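Local coordinates for ABC transporter substrate binding protein (Ribose) (Agrobacterium vitis S4, PDB 4WT7) that probably serves as the sugar-binding protein of an ABC transporter, and holds the sugar alcohol D-allitol in this crystal, at residues G36-G41 / L66-G71. Sequence-based numbering, arbitrary orientation.
Sequences GISTAG and LAVDAG
I37 and T39 give both N and O to the four backbone bonds that pair strand 36-39 in parallel with strand 66-69, I37 N to L66 O (2.8 Å), V68 N to I37 O, T39 N to V68 O and A70 N to T39 O (3.0 Å), the segment axes lying 12° from parallel. The first donor stands 42° above the L66 carbonyl plane; the other three approach their carbonyls nearly end-on. On the face bearing S38, methyl CG2 of V68 lies 3.8 Å from S38 CB, and helix 74-87 packs there. On the other face, covered by helix 45-60, T39 and D69 run side by side, with T39 CG2 3.8 Å from D69 OD1. One torsion (chi1 -176°) sets T39 OG1 anti to the backbone N, bonded to G41 O (2.7 Å), and turns CG2 toward D69. D69 OD1 accepts G71 N from above the carboxylate plane (2.9 Å), an Asx turn, and also lies 3.2 Å from G41 CA; OD2 bonds to T42 OG1. Thus one carboxylate bridges the turns after both strands of this beta-alpha-beta unit, at the sheet's C-terminal end, where the A40 side chain lies about 7 Å from the allitol.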
loop_
_atom_site.group_PDB
_atom_site.type_symbol
_atom_site.label_atom_id
_atom_site.label_comp_id
_atom_site.label_asym_id
_atom_site.label_seq_id
_atom_site.Cartn_x
_atom_site.Cartn_y
_atom_site.Cartn_z
ATOM N N GLY A 36 -16.899 -3.557 -13.228
ATOM C CA GLY A 36 -15.661 -4.299 -13.386
ATOM C C GLY A 36 -14.776 -4.013 -12.181
ATOM O O GLY A 36 -14.543 -2.853 -11.856
ATOM N N ILE A 37 -14.280 -5.054 -11.513
ATOM C CA ILE A 37 -13.371 -4.834 -10.386
ATOM C C ILE A 37 -12.085 -5.581 -10.618
ATOM O O ILE A 37 -12.078 -6.798 -10.568
ATOM C CB ILE A 37 -13.996 -5.342 -9.067
ATOM C CG1 ILE A 37 -15.270 -4.566 -8.745
ATOM C CG2 ILE A 37 -13.010 -5.210 -7.876
ATOM C CD1 ILE A 37 -16.056 -5.222 -7.685
ATOM N N SER A 38 -11.005 -4.855 -10.867
ATOM C CA SER A 38 -9.710 -5.438 -11.253
ATOM C C SER A 38 -8.630 -5.101 -10.237
ATOM O O SER A 38 -8.404 -3.931 -9.950
ATOM C CB SER A 38 -9.268 -4.904 -12.627
ATOM O OG SER A 38 -7.945 -5.318 -12.985
ATOM N N THR A 39 -7.958 -6.128 -9.693
ATOM C CA THR A 39 -6.870 -5.910 -8.737
ATOM C C THR A 39 -5.571 -6.507 -9.278
ATOM O O THR A 39 -5.605 -7.528 -9.953
ATOM C CB THR A 39 -7.194 -6.519 -7.357
ATOM O OG1 THR A 39 -6.157 -6.196 -6.435
ATOM C CG2 THR A 39 -7.339 -8.006 -7.398
ATOM N N ALA A 40 -4.432 -5.866 -8.996
ATOM C CA ALA A 40 -3.145 -6.441 -9.366
ATOM C C ALA A 40 -2.946 -7.810 -8.661
ATOM O O ALA A 40 -2.365 -8.723 -9.233
ATOM C CB ALA A 40 -2.017 -5.504 -9.015
ATOM N N GLY A 41 -3.413 -7.942 -7.417
ATOM C CA GLY A 41 -3.341 -9.227 -6.710
ATOM C C GLY A 41 -4.206 -9.240 -5.467
ATOM O O GLY A 41 -4.882 -8.253 -5.180
ATOM N N LEU A 66 -17.957 -7.732 -11.775
ATOM C CA LEU A 66 -17.167 -8.590 -12.628
ATOM C C LEU A 66 -15.764 -8.486 -12.078
ATOM O O LEU A 66 -15.018 -7.565 -12.422
ATOM C CB LEU A 66 -17.177 -8.104 -14.089
ATOM C CG LEU A 66 -18.449 -8.247 -14.918
ATOM C CD1 LEU A 66 -19.501 -7.184 -14.624
ATOM C CD2 LEU A 66 -18.074 -8.255 -16.410
ATOM N N ALA A 67 -15.409 -9.428 -11.211
ATOM C CA ALA A 67 -14.205 -9.286 -10.403
ATOM C C ALA A 67 -13.088 -10.203 -10.897
ATOM O O ALA A 67 -13.270 -11.415 -11.000
ATOM C CB ALA A 67 -14.499 -9.536 -8.942
ATOM N N VAL A 68 -11.958 -9.581 -11.179
ATOM C CA VAL A 68 -10.825 -10.216 -11.815
ATOM C C VAL A 68 -9.565 -9.874 -10.988
ATOM O O VAL A 68 -9.319 -8.708 -10.591
ATOM C CB VAL A 68 -10.696 -9.805 -13.325
ATOM C CG1 VAL A 68 -11.721 -10.499 -14.160
ATOM C CG2 VAL A 68 -10.799 -8.289 -13.511
ATOM N N ASP A 69 -8.845 -10.939 -10.628
ATOM C CA ASP A 69 -7.600 -10.891 -9.898
ATOM C C ASP A 69 -6.395 -11.254 -10.787
ATOM O O ASP A 69 -6.334 -12.331 -11.364
ATOM C CB ASP A 69 -7.724 -11.905 -8.767
ATOM C CG ASP A 69 -6.496 -11.952 -7.831
ATOM O OD1 ASP A 69 -5.485 -11.254 -8.068
ATOM O OD2 ASP A 69 -6.549 -12.726 -6.857
ATOM N N ALA A 70 -5.404 -10.384 -10.852
ATOM C CA ALA A 70 -4.286 -10.658 -11.740
ATOM C C ALA A 70 -3.244 -11.628 -11.158
ATOM O O ALA A 70 -2.329 -12.027 -11.863
ATOM C CB ALA A 70 -3.636 -9.383 -12.151
ATOM N N GLY A 71 -3.382 -12.004 -9.898
ATOM C CA GLY A 71 -2.401 -12.886 -9.243
ATOM C C GLY A 71 -0.971 -12.350 -9.372
ATOM O O GLY A 71 0.014 -13.104 -9.371
#